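Long-range contacts in ribose-phosphate pyrophosphokinase (Sulfolobus solfataricus, PDB 4TWB), which catalyses the magnesium-dependent transfer of a pyrophosphoryl group from ATP to the 1-hydroxyl of ribose 5-phosphate, giving phosphoribosyl pyrophosphate and AMP: residues G6-G11 with L52-D57; V142-Q147 with I281-S286; D158-A163 with K210-I215; A244-L249 with N269-N274. One frame throughout, in Å; residues are numbered along the deposited sequence.

Overall arrangement
From the N terminus, the chain leaves strand 2-5 and soon closes its first loop at contact 1, where the turn before helix 12-20 meets the end of strand 49-53, all within the N-terminal domain. Contact 2 then opens and closes only near the C terminus; it joins the outer edges of the two main sheets. Contacts 3 and 4 are both nested in this long loop, one after the other, and none of the four cross. Contact 3 pairs two strands inside the six-stranded parallel sheet, while contact 4 joins loops at that sheet's end. Contact 4 touches both contact 1, through T55 and T270, and contact 2, through N269 and V283, while contact 3 stands apart.

Contact 1: residues G6-G11 with L52-D57; sequences GSATNG and LVQTTD
Q54 reaches into the loop G6-G11 with its side-chain amide, and OE1 takes the N-H of A8 at 2.6 Å, in the plane of the amide carbonyl. Here two adjacent parallel strands of the N-terminal PRTase-like domain, 2-5 and 49-53, run out of their sheet, and the first chain curls toward helix 12-20. Q54 sets out away from this loop, but a bend about its CB-CG bond (chi2 -64°) swings the amide back under it. On one side G6 N bonds to V53 O at 2.8 Å; on the other T55 N gives a nearly straight bond to A8 O at 2.7 Å. Glycine suits position 6, since a CB there would probably crowd Q54 OE1. Replacing Q54 with an alanine would probably leave A8 N without this acceptor and open a gap beneath the loop. In the second shell, S7 OG bonds to E66 and T9 OG1 to D13, while T55 OG1 turns to T270 O and Y88 N. T55 thereby offers its methyl group to the loop, with CG2 lying 3.6 Å from N10 ND2. T9, too, uses its methyl: its side chain crosses that of V53 at about a right angle, T9 CG2 3.8 Å from V53 CG1.

Contact 2: residues V142-Q147 with I281-S286; sequences VHPYHQ and IDVSQS
Q147 lays its extended side chain over S286, CG coming within 3.3 Å of OG, and slides past I281 in the opposite direction, its CB 4.0 Å from I281 CG2. The amide at its end works both ways. OE1 accepts from S286 OG at 2.6 Å on a lone pair, in the carbonyl plane, and weakly from S286 N. NE2 gives its hydrogen to D282 O at 3.1 Å, coming from above that carbonyl's plane. S286 suits its place because its short side chain, with OG anti to the carbonyl carbon (chi1 -69°), presents the hydroxyl to the glutamine. A leucine in place of Q147 would probably leave S286 OG and D282 O without these mates. Beside the amide, P144 and V283 lie side by side, P144 CB 3.8 Å from V283 CG1, and V142 CG1 rests near S286 O. The contact joins the edge strands of the two main sheets, 138-142 and 279-281, where each leads into a helix. D282 shapes the second of these starts by an Asx turn, OD1 accepting from S284 N. A neutral amide, donor and acceptor at once, thus holds two helix beginnings together without calling for a counter-charge.

Contact 3: residues D158-A163 with K210-I215; sequences DPFILA and KDVVII
L162 rests its CB on V212 CG1 at 3.7 Å, and its CD1 reaches toward I214 CG1, making the apolar middle of one sheet face. F160 continues that face with its CB near V212 CG2; since CG lies anti to the backbone N (chi1 -176°), the ring leads away from strand 211-215. On the other face I161 sends CG2 to I215 CD1 at 3.9 Å and sits beside V213. The CB-branched I161, V212, V213, I214 and I215 suit an extended backbone, while L162 and F160 add bulk on their face.

Between the two faces the strands are bonded in parallel register, F160 opposite V212 and L162 opposite I214, with a twist of 31° between their directions. F160 and L162 use both backbone N and O across the pair: V213 N bonds to F160 O at 2.8 Å, and L162 N to V213 O at 2.9 Å. CA-H...O contacts fill in between, as from I214 CA to L162 O.

Toward the start of both strands the character turns polar. D211 N bonds to D158 O at 3.2 Å, and the long K210 side chain passes F160 CB before bending at its last torsion (chi4 -57°) to form a long salt bridge, NZ to OD1 of the poorly ordered D158, at 3.6 Å. D211 OD1 turns elsewhere, to S239.

Strand 183-185 flanks 159-163, and 239-244 flanks 211-216, in the parallel sheet of the phosphoribosyltransferase domain. Helices 145-155 and 169-178 cover the I161 face; helix 223-233 packs on I214.

Contact 4: residues A244-L249 with N269-N274; sequences AIHLLL and NTINVN
T270 OG1 meets H246 ND1 at 2.7 Å, and either may be the donor; a second, weak approach of the hydroxyl, to I245 O, is not settled. The pair lies at the end of the six-stranded parallel sheet of the phosphoribosyltransferase domain, where the chain turns a corner at I245 after strand 239-244 and enters a small two-stranded parallel sheet, 246-247 beside 218-219. The loop N269-N274, following the neighbouring strand 262-268, comes up against that corner.

Threonine suits its place by offering both hydroxyl and carbon to the imidazole: OG1 sits near the ring plane at its edge, between backbone N and carbonyl carbon (chi1 59°), and CB lies in plane at the same edge, 3.4 Å from ND1. One face of the ring carries I245 CG2, 3.6 Å above its centre. NE2 bonds to the backbone oxygens of V124 and E125, so both ring nitrogens are engaged, which probably fixes the rotation of the buried imidazole.

Beyond the histidine the contact becomes apolar. L248, centre of an inverse gamma turn, starts away from the loop, but its end returns to cross I271 at about a right angle, L248 CD2 3.5 Å from I271 CD1. L248 also packs on D34 of the second subunit, and its side chain is about 7 Å from bound AMP and about 4 Å from that of S220, a ribose 5-phosphate-binding residue. The contact thus lies beside the substrate site. I271, branched at CB, spreads over the turn with a second arm, CG2 lying 3.8 Å from L247 O.

Contact 1: residues G6-G11 with L52-D57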
loop_
_atom_site.group_PDB
_atom_site.type_symbol
_atom_site.label_atom_id
_atom_site.label_comp_id
_atom_site.label_asym_id
_atom_site.label_seq_id
_atom_site.Cartn_x
_atom_site.Cartn_y
_atom_site.Cartn_z
ATOM N N GLY A 6 -5.687 -10.827 10.864
ATOM C CA GLY A 6 -5.723 -9.584 10.117
ATOM C C GLY A 6 -6.808 -9.553 9.062
ATOM O O GLY A 6 -7.745 -10.352 9.083
ATOM N N SER A 7 -6.671 -8.613 8.135
ATOM C CA SER A 7 -7.615 -8.450 7.038
ATOM C C SER A 7 -7.426 -9.481 5.939
ATOM O O SER A 7 -8.275 -9.615 5.049
ATOM C CB SER A 7 -7.443 -7.064 6.425
ATOM O OG SER A 7 -6.109 -6.866 5.991
ATOM N N ALA A 8 -6.295 -10.185 5.989
ATOM C CA ALA A 8 -5.942 -11.177 4.971
ATOM C C ALA A 8 -5.319 -12.431 5.588
ATOM O O ALA A 8 -4.103 -12.593 5.664
ATOM C CB ALA A 8 -5.017 -10.570 3.920
ATOM N N THR A 9 -6.188 -13.309 6.056
ATOM C CA THR A 9 -5.806 -14.617 6.529
ATOM C C THR A 9 -6.554 -15.484 5.545
ATOM O O THR A 9 -7.603 -15.067 5.039
ATOM C CB THR A 9 -6.383 -14.871 7.916
ATOM O OG1 THR A 9 -7.774 -15.199 7.800
ATOM C CG2 THR A 9 -6.236 -13.638 8.776
ATOM N N ASN A 10 -6.048 -16.667 5.227
ATOM C CA ASN A 10 -6.808 -17.481 4.278
ATOM C C ASN A 10 -7.388 -18.695 4.973
ATOM O O ASN A 10 -7.342 -19.813 4.471
ATOM C CB ASN A 10 -5.967 -17.854 3.063
ATOM C CG ASN A 10 -5.661 -16.658 2.185
ATOM O OD1 ASN A 10 -6.527 -16.171 1.451
ATOM N ND2 ASN A 10 -4.419 -16.181 2.250
ATOM N N GLY A 11 -7.941 -18.443 6.152
ATOM C CA GLY A 11 -8.427 -19.494 7.016
ATOM C C GLY A 11 -7.339 -19.874 7.994
ATOM O O GLY A 11 -7.582 -20.599 8.956
ATOM N N LEU A 52 -0.111 -12.613 15.230
ATOM C CA LEU A 52 -0.812 -11.908 14.172
ATOM C C LEU A 52 -0.710 -12.718 12.883
ATOM O O LEU A 52 0.386 -13.070 12.452
ATOM C CB LEU A 52 -0.173 -10.538 13.966
ATOM C CG LEU A 52 -0.986 -9.390 13.353
ATOM C CD1 LEU A 52 -0.067 -8.598 12.427
ATOM C CD2 LEU A 52 -2.225 -9.861 12.615
ATOM N N VAL A 53 -1.847 -13.025 12.275
ATOM C CA VAL A 53 -1.862 -13.616 10.952
ATOM C C VAL A 53 -2.287 -12.596 9.894
ATOM O O VAL A 53 -3.443 -12.181 9.859
ATOM C CB VAL A 53 -2.812 -14.807 10.897
ATOM C CG1 VAL A 53 -2.887 -15.350 9.468
ATOM C CG2 VAL A 53 -2.350 -15.887 11.865
ATOM N N GLN A 54 -1.335 -12.192 9.054
ATOM C CA GLN A 54 -1.576 -11.279 7.937
ATOM C C GLN A 54 -0.756 -11.730 6.750
ATOM O O GLN A 54 0.463 -11.624 6.773
ATOM C CB GLN A 54 -1.135 -9.847 8.270
ATOM C CG GLN A 54 -2.260 -8.869 8.498
ATOM C CD GLN A 54 -3.118 -8.646 7.272
ATOM O OE1 GLN A 54 -4.205 -9.199 7.161
ATOM N NE2 GLN A 54 -2.637 -7.836 6.352
ATOM N N THR A 55 -1.402 -12.223 5.705
ATOM C CA THR A 55 -0.661 -12.524 4.496
ATOM C C THR A 55 -0.660 -11.271 3.654
ATOM O O THR A 55 -1.489 -10.397 3.859
ATOM C CB THR A 55 -1.262 -13.694 3.711
ATOM O OG1 THR A 55 -0.290 -14.187 2.786
ATOM C CG2 THR A 55 -2.485 -13.259 2.952
ATOM N N THR A 56 0.273 -11.170 2.716
ATOM C CA THR A 56 0.374 -9.966 1.910
ATOM C C THR A 56 0.280 -10.246 0.417
ATOM O O THR A 56 0.944 -9.588 -0.384
ATOM C CB THR A 56 1.644 -9.145 2.243
ATOM O OG1 THR A 56 2.815 -9.898 1.909
ATOM C CG2 THR A 56 1.674 -8.790 3.726
ATOM N N ASP A 57 -0.561 -11.212 0.046
ATOM C CA ASP A 57 -0.914 -11.426 -1.360
ATOM C C ASP A 57 -1.692 -10.230 -1.939
ATOM O O ASP A 57 -1.947 -9.255 -1.235
ATOM C CB ASP A 57 -1.701 -12.732 -1.547
ATOM C CG ASP A 57 -3.007 -12.756 -0.780
ATOM O OD1 ASP A 57 -3.922 -13.508 -1.185
ATOM O OD2 ASP A 57 -3.129 -12.035 0.225
#

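Contact 2: residues V142-Q147 with I281-S286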
loop_
_atom_site.group_PDB
_atom_site.type_symbol
_atom_site.label_atom_id
_atom_site.label_comp_id
_atom_site.label_asym_id
_atom_site.label_seq_id
_atom_site.Cartn_x
_atom_site.Cartn_y
_atom_site.Cartn_z
ATOM N N VAL A 142 9.323 -21.239 7.456
ATOM C CA VAL A 142 8.520 -22.454 7.391
ATOM C C VAL A 142 8.612 -23.046 6.000
ATOM O O VAL A 142 8.217 -22.398 5.031
ATOM C CB VAL A 142 7.026 -22.185 7.700
ATOM C CG1 VAL A 142 6.232 -23.485 7.612
ATOM C CG2 VAL A 142 6.850 -21.554 9.064
ATOM N N HIS A 143 9.138 -24.265 5.899
ATOM C CA HIS A 143 9.169 -24.985 4.625
ATOM C C HIS A 143 8.168 -26.120 4.691
ATOM O O HIS A 143 8.423 -27.133 5.324
ATOM C CB HIS A 143 10.565 -25.547 4.369
ATOM C CG HIS A 143 11.656 -24.518 4.397
ATOM N ND1 HIS A 143 11.898 -23.657 3.348
ATOM C CD2 HIS A 143 12.580 -24.224 5.340
ATOM C CE1 HIS A 143 12.917 -22.872 3.642
ATOM N NE2 HIS A 143 13.355 -23.200 4.845
ATOM N N PRO A 144 7.017 -25.964 4.034
ATOM C CA PRO A 144 5.955 -26.968 4.182
ATOM C C PRO A 144 6.195 -28.208 3.304
ATOM O O PRO A 144 5.257 -28.718 2.685
ATOM C CB PRO A 144 4.713 -26.224 3.673
ATOM C CG PRO A 144 5.245 -25.073 2.840
ATOM C CD PRO A 144 6.736 -25.035 2.928
ATOM N N TYR A 145 7.438 -28.674 3.246
ATOM C CA TYR A 145 7.804 -29.755 2.337
ATOM C C TYR A 145 7.072 -31.062 2.615
ATOM O O TYR A 145 6.589 -31.696 1.686
ATOM C CB TYR A 145 9.320 -29.947 2.282
ATOM C CG TYR A 145 10.066 -28.702 1.819
ATOM C CD1 TYR A 145 9.409 -27.689 1.132
ATOM C CD2 TYR A 145 11.426 -28.551 2.055
ATOM C CE1 TYR A 145 10.077 -26.558 0.703
ATOM C CE2 TYR A 145 12.105 -27.413 1.629
ATOM C CZ TYR A 145 11.424 -26.426 0.950
ATOM O OH TYR A 145 12.091 -25.301 0.523
ATOM N N HIS A 146 6.954 -31.447 3.879
ATOM C CA HIS A 146 6.261 -32.695 4.200
ATOM C C HIS A 146 4.819 -32.698 3.717
ATOM O O HIS A 146 4.323 -33.726 3.247
ATOM C CB HIS A 146 6.339 -33.047 5.693
ATOM C CG HIS A 146 5.386 -34.129 6.114
ATOM N ND1 HIS A 146 5.734 -35.464 6.149
ATOM C CD2 HIS A 146 4.095 -34.068 6.521
ATOM C CE1 HIS A 146 4.700 -36.178 6.558
ATOM N NE2 HIS A 146 3.694 -35.354 6.796
ATOM N N GLN A 147 4.137 -31.563 3.803
ATOM C CA GLN A 147 2.735 -31.554 3.394
ATOM C C GLN A 147 2.592 -31.660 1.877
ATOM O O GLN A 147 1.628 -32.232 1.372
ATOM C CB GLN A 147 2.024 -30.312 3.896
ATOM C CG GLN A 147 1.931 -30.201 5.385
ATOM C CD GLN A 147 0.905 -29.170 5.800
ATOM O OE1 GLN A 147 1.243 -28.134 6.365
ATOM N NE2 GLN A 147 -0.358 -29.441 5.498
ATOM N N ILE A 281 -3.374 -26.952 -0.534
ATOM C CA ILE A 281 -2.905 -27.459 0.752
ATOM C C ILE A 281 -3.002 -26.372 1.815
ATOM O O ILE A 281 -2.524 -25.265 1.618
ATOM C CB ILE A 281 -1.443 -27.910 0.666
ATOM C CG1 ILE A 281 -1.293 -29.019 -0.385
ATOM C CG2 ILE A 281 -0.945 -28.362 2.022
ATOM C CD1 ILE A 281 0.151 -29.462 -0.626
ATOM N N ASP A 282 -3.627 -26.691 2.942
ATOM C CA ASP A 282 -3.668 -25.777 4.086
ATOM C C ASP A 282 -2.396 -26.000 4.909
ATOM O O ASP A 282 -2.231 -27.032 5.551
ATOM C CB ASP A 282 -4.938 -26.021 4.919
ATOM C CG ASP A 282 -4.909 -25.337 6.272
ATOM O OD1 ASP A 282 -3.970 -24.550 6.536
ATOM O OD2 ASP A 282 -5.841 -25.600 7.072
ATOM N N VAL A 283 -1.498 -25.029 4.868
ATOM C CA VAL A 283 -0.182 -25.173 5.465
ATOM C C VAL A 283 -0.131 -24.731 6.923
ATOM O O VAL A 283 0.962 -24.561 7.479
ATOM C CB VAL A 283 0.875 -24.352 4.694
ATOM C CG1 VAL A 283 1.132 -24.976 3.331
ATOM C CG2 VAL A 283 0.432 -22.883 4.567
ATOM N N SER A 284 -1.299 -24.542 7.539
ATOM C CA SER A 284 -1.351 -24.168 8.954
ATOM C C SER A 284 -0.597 -25.179 9.825
ATOM O O SER A 284 0.136 -24.811 10.740
ATOM C CB SER A 284 -2.796 -24.064 9.423
ATOM O OG SER A 284 -3.537 -23.252 8.548
ATOM N N GLN A 285 -0.790 -26.461 9.534
ATOM C CA GLN A 285 -0.103 -27.517 10.270
ATOM C C GLN A 285 1.430 -27.346 10.251
ATOM O O GLN A 285 2.098 -27.522 11.274
ATOM C CB GLN A 285 -0.519 -28.894 9.734
ATOM C CG GLN A 285 -0.185 -30.047 10.670
ATOM C CD GLN A 285 -0.709 -29.835 12.092
ATOM O OE1 GLN A 285 -1.919 -29.929 12.345
ATOM N NE2 GLN A 285 0.209 -29.571 13.031
ATOM N N SER A 286 1.982 -26.994 9.092
ATOM C CA SER A 286 3.414 -26.735 8.968
ATOM C C SER A 286 3.841 -25.470 9.712
ATOM O O SER A 286 4.938 -25.408 10.282
ATOM C CB SER A 286 3.824 -26.637 7.498
ATOM O OG SER A 286 3.746 -27.898 6.845
#

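Contact 3: residues D158-A163 with K210-I215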
loop_
_atom_site.group_PDB
_atom_site.type_symbol
_atom_site.label_atom_id
_atom_site.label_comp_id
_atom_site.label_asym_id
_atom_site.label_seq_id
_atom_site.Cartn_x
_atom_site.Cartn_y
_atom_site.Cartn_z
ATOM N N ASP A 158 3.740 -43.026 -9.265
ATOM C CA ASP A 158 5.070 -43.017 -9.897
ATOM C C ASP A 158 5.544 -41.583 -10.211
ATOM O O ASP A 158 5.596 -41.172 -11.373
ATOM C CB ASP A 158 5.086 -43.895 -11.162
ATOM C CG ASP A 158 6.492 -44.178 -11.669
ATOM O OD1 ASP A 158 6.652 -44.383 -12.892
ATOM O OD2 ASP A 158 7.434 -44.198 -10.849
ATOM N N PRO A 159 5.901 -40.821 -9.166
ATOM C CA PRO A 159 6.299 -39.427 -9.317
ATOM C C PRO A 159 7.771 -39.251 -9.660
ATOM O O PRO A 159 8.636 -39.889 -9.079
ATOM C CB PRO A 159 6.059 -38.849 -7.917
ATOM C CG PRO A 159 5.491 -39.970 -7.085
ATOM C CD PRO A 159 5.891 -41.221 -7.753
ATOM N N PHE A 160 8.050 -38.379 -10.613
ATOM C CA PHE A 160 9.388 -37.852 -10.789
ATOM C C PHE A 160 9.334 -36.354 -10.452
ATOM O O PHE A 160 8.452 -35.631 -10.905
ATOM C CB PHE A 160 9.877 -38.071 -12.220
ATOM C CG PHE A 160 11.293 -37.626 -12.449
ATOM C CD1 PHE A 160 12.335 -38.535 -12.411
ATOM C CD2 PHE A 160 11.582 -36.294 -12.685
ATOM C CE1 PHE A 160 13.631 -38.127 -12.615
ATOM C CE2 PHE A 160 12.873 -35.880 -12.882
ATOM C CZ PHE A 160 13.904 -36.799 -12.851
ATOM N N ILE A 161 10.266 -35.881 -9.647
ATOM C CA ILE A 161 10.209 -34.499 -9.201
ATOM C C ILE A 161 11.249 -33.620 -9.878
ATOM O O ILE A 161 12.450 -33.803 -9.701
ATOM C CB ILE A 161 10.286 -34.413 -7.681
ATOM C CG1 ILE A 161 8.916 -34.786 -7.111
ATOM C CG2 ILE A 161 10.684 -33.025 -7.239
ATOM C CD1 ILE A 161 8.977 -35.398 -5.754
ATOM N N LEU A 162 10.758 -32.666 -10.667
ATOM C CA LEU A 162 11.592 -31.852 -11.544
ATOM C C LEU A 162 11.613 -30.404 -11.084
ATOM O O LEU A 162 10.563 -29.779 -10.939
ATOM C CB LEU A 162 11.049 -31.905 -12.971
ATOM C CG LEU A 162 12.006 -31.775 -14.155
ATOM C CD1 LEU A 162 11.293 -31.037 -15.264
ATOM C CD2 LEU A 162 13.270 -31.055 -13.766
ATOM N N ALA A 163 12.815 -29.875 -10.863
ATOM C CA ALA A 163 13.010 -28.473 -10.480
ATOM C C ALA A 163 13.397 -27.636 -11.703
ATOM O O ALA A 163 14.335 -27.980 -12.407
ATOM C CB ALA A 163 14.081 -28.374 -9.415
ATOM N N LYS A 210 7.502 -41.386 -16.880
ATOM C CA LYS A 210 7.106 -41.089 -15.500
ATOM C C LYS A 210 6.129 -39.911 -15.381
ATOM O O LYS A 210 6.034 -39.080 -16.279
ATOM C CB LYS A 210 8.337 -40.847 -14.623
ATOM C CG LYS A 210 9.254 -42.044 -14.526
ATOM C CD LYS A 210 10.045 -42.043 -13.230
ATOM C CE LYS A 210 10.972 -43.258 -13.131
ATOM N NZ LYS A 210 10.227 -44.551 -13.262
ATOM N N ASP A 211 5.394 -39.866 -14.271
ATOM C CA ASP A 211 4.484 -38.760 -13.970
ATOM C C ASP A 211 5.231 -37.606 -13.302
ATOM O O ASP A 211 5.391 -37.590 -12.082
ATOM C CB ASP A 211 3.368 -39.220 -13.032
ATOM C CG ASP A 211 2.271 -39.961 -13.747
ATOM O OD1 ASP A 211 2.029 -39.669 -14.928
ATOM O OD2 ASP A 211 1.631 -40.828 -13.124
ATOM N N VAL A 212 5.669 -36.636 -14.095
ATOM C CA VAL A 212 6.502 -35.552 -13.589
ATOM C C VAL A 212 5.740 -34.502 -12.781
ATOM O O VAL A 212 4.598 -34.159 -13.093
ATOM C CB VAL A 212 7.253 -34.865 -14.723
ATOM C CG1 VAL A 212 8.045 -33.679 -14.195
ATOM C CG2 VAL A 212 8.161 -35.865 -15.417
ATOM N N VAL A 213 6.380 -34.012 -11.726
ATOM C CA VAL A 213 5.845 -32.919 -10.926
ATOM C C VAL A 213 6.882 -31.813 -10.871
ATOM O O VAL A 213 7.974 -31.999 -10.333
ATOM C CB VAL A 213 5.547 -33.351 -9.490
ATOM C CG1 VAL A 213 4.906 -32.218 -8.717
ATOM C CG2 VAL A 213 4.651 -34.558 -9.490
ATOM N N ILE A 214 6.552 -30.665 -11.448
ATOM C CA ILE A 214 7.463 -29.525 -11.444
ATOM C C ILE A 214 7.177 -28.591 -10.271
ATOM O O ILE A 214 6.090 -28.013 -10.177
ATOM C CB ILE A 214 7.381 -28.733 -12.748
ATOM C CG1 ILE A 214 7.409 -29.686 -13.939
ATOM C CG2 ILE A 214 8.531 -27.751 -12.830
ATOM C CD1 ILE A 214 7.474 -29.001 -15.276
ATOM N N ILE A 215 8.167 -28.448 -9.392
ATOM C CA ILE A 215 8.002 -27.710 -8.143
ATOM C C ILE A 215 8.838 -26.423 -8.074
ATOM O O ILE A 215 10.055 -26.444 -8.266
ATOM C CB ILE A 215 8.355 -28.592 -6.931
ATOM C CG1 ILE A 215 7.541 -29.878 -6.959
ATOM C CG2 ILE A 215 8.095 -27.855 -5.634
ATOM C CD1 ILE A 215 7.816 -30.789 -5.781
#

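Contact 4: residues A244-L249 with N269-N274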
loop_
_atom_site.group_PDB
_atom_site.type_symbol
_atom_site.label_atom_id
_atom_site.label_comp_id
_atom_site.label_asym_id
_atom_site.label_seq_id
_atom_site.Cartn_x
_atom_site.Cartn_y
_atom_site.Cartn_z
ATOM N N ALA A 244 3.498 -25.306 -6.517
ATOM C CA ALA A 244 4.262 -24.246 -5.877
ATOM C C ALA A 244 3.649 -23.912 -4.527
ATOM O O ALA A 244 2.465 -24.160 -4.289
ATOM C CB ALA A 244 4.299 -23.023 -6.758
ATOM N N ILE A 245 4.450 -23.355 -3.636
ATOM C CA ILE A 245 3.914 -22.897 -2.361
ATOM C C ILE A 245 2.983 -21.675 -2.572
ATOM O O ILE A 245 1.838 -21.654 -2.102
ATOM C CB ILE A 245 5.044 -22.582 -1.347
ATOM C CG1 ILE A 245 5.764 -23.863 -0.928
ATOM C CG2 ILE A 245 4.491 -21.877 -0.127
ATOM C CD1 ILE A 245 6.792 -24.385 -1.940
ATOM N N HIS A 246 3.474 -20.682 -3.311
ATOM C CA HIS A 246 2.717 -19.473 -3.595
ATOM C C HIS A 246 2.208 -19.450 -5.027
ATOM O O HIS A 246 2.976 -19.230 -5.962
ATOM C CB HIS A 246 3.579 -18.235 -3.330
ATOM C CG HIS A 246 4.270 -18.261 -2.005
ATOM N ND1 HIS A 246 3.585 -18.210 -0.810
ATOM C CD2 HIS A 246 5.584 -18.352 -1.687
ATOM C CE1 HIS A 246 4.449 -18.259 0.188
ATOM N NE2 HIS A 246 5.670 -18.350 -0.318
ATOM N N LEU A 247 0.909 -19.675 -5.201
ATOM C CA LEU A 247 0.311 -19.653 -6.537
ATOM C C LEU A 247 -0.313 -18.305 -6.882
ATOM O O LEU A 247 -1.532 -18.145 -6.787
ATOM C CB LEU A 247 -0.747 -20.743 -6.662
ATOM C CG LEU A 247 -0.333 -22.121 -7.162
ATOM C CD1 LEU A 247 -1.562 -22.966 -7.434
ATOM C CD2 LEU A 247 0.502 -21.983 -8.420
ATOM N N LEU A 248 0.512 -17.340 -7.283
ATOM C CA LEU A 248 0.023 -16.011 -7.674
ATOM C C LEU A 248 -0.314 -15.989 -9.158
ATOM O O LEU A 248 0.343 -15.292 -9.932
ATOM C CB LEU A 248 1.094 -14.940 -7.430
ATOM C CG LEU A 248 1.963 -14.986 -6.174
ATOM C CD1 LEU A 248 3.157 -14.071 -6.342
ATOM C CD2 LEU A 248 1.147 -14.601 -4.956
ATOM N N LEU A 249 -1.323 -16.743 -9.569
ATOM C CA LEU A 249 -1.561 -16.921 -10.993
ATOM C C LEU A 249 -2.017 -15.626 -11.647
ATOM O O LEU A 249 -3.066 -15.080 -11.310
ATOM C CB LEU A 249 -2.558 -18.048 -11.228
ATOM C CG LEU A 249 -2.034 -19.410 -10.779
ATOM C CD1 LEU A 249 -3.155 -20.442 -10.804
ATOM C CD2 LEU A 249 -0.863 -19.843 -11.644
ATOM N N ASN A 269 -2.469 -22.315 0.803
ATOM C CA ASN A 269 -3.252 -21.177 1.226
ATOM C C ASN A 269 -2.433 -20.044 1.846
ATOM O O ASN A 269 -2.895 -19.349 2.754
ATOM C CB ASN A 269 -4.393 -21.620 2.152
ATOM C CG ASN A 269 -3.900 -22.249 3.451
ATOM O OD1 ASN A 269 -2.750 -22.667 3.556
ATOM N ND2 ASN A 269 -4.781 -22.313 4.449
ATOM N N THR A 270 -1.215 -19.846 1.353
ATOM C CA THR A 270 -0.503 -18.615 1.674
ATOM C C THR A 270 -1.124 -17.528 0.808
ATOM O O THR A 270 -0.991 -16.351 1.090
ATOM C CB THR A 270 0.994 -18.704 1.363
ATOM O OG1 THR A 270 1.175 -18.986 -0.026
ATOM C CG2 THR A 270 1.659 -19.794 2.194
ATOM N N ILE A 271 -1.812 -17.954 -0.247
ATOM C CA ILE A 271 -2.466 -17.068 -1.204
ATOM C C ILE A 271 -3.957 -17.412 -1.263
ATOM O O ILE A 271 -4.367 -18.478 -0.791
ATOM C CB ILE A 271 -1.868 -17.282 -2.617
ATOM C CG1 ILE A 271 -0.366 -17.047 -2.592
ATOM C CG2 ILE A 271 -2.506 -16.368 -3.630
ATOM C CD1 ILE A 271 0.013 -15.803 -1.897
ATOM N N ASN A 272 -4.763 -16.521 -1.842
ATOM C CA ASN A 272 -6.168 -16.810 -2.111
ATOM C C ASN A 272 -6.372 -17.360 -3.542
ATOM O O ASN A 272 -5.766 -16.835 -4.478
ATOM C CB ASN A 272 -6.970 -15.532 -1.906
ATOM C CG ASN A 272 -8.464 -15.772 -1.924
ATOM O OD1 ASN A 272 -8.934 -16.891 -1.681
ATOM N ND2 ASN A 272 -9.227 -14.718 -2.206
ATOM N N VAL A 273 -7.212 -18.390 -3.727
ATOM C CA VAL A 273 -7.375 -18.994 -5.072
ATOM C C VAL A 273 -8.812 -19.380 -5.577
ATOM O O VAL A 273 -9.796 -18.689 -5.314
ATOM C CB VAL A 273 -6.403 -20.202 -5.264
ATOM C CG1 VAL A 273 -5.694 -20.081 -6.590
ATOM C CG2 VAL A 273 -5.368 -20.278 -4.147
ATOM N N ASN A 274 -8.893 -20.478 -6.334
ATOM C CA ASN A 274 -10.139 -20.998 -6.936
ATOM C C ASN A 274 -10.243 -22.524 -6.763
ATOM O O ASN A 274 -9.442 -23.116 -6.041
ATOM C CB ASN A 274 -10.212 -20.631 -8.433
ATOM C CG ASN A 274 -9.420 -21.602 -9.337
ATOM O OD1 ASN A 274 -9.679 -22.800 -9.355
ATOM N ND2 ASN A 274 -8.477 -21.067 -10.111
#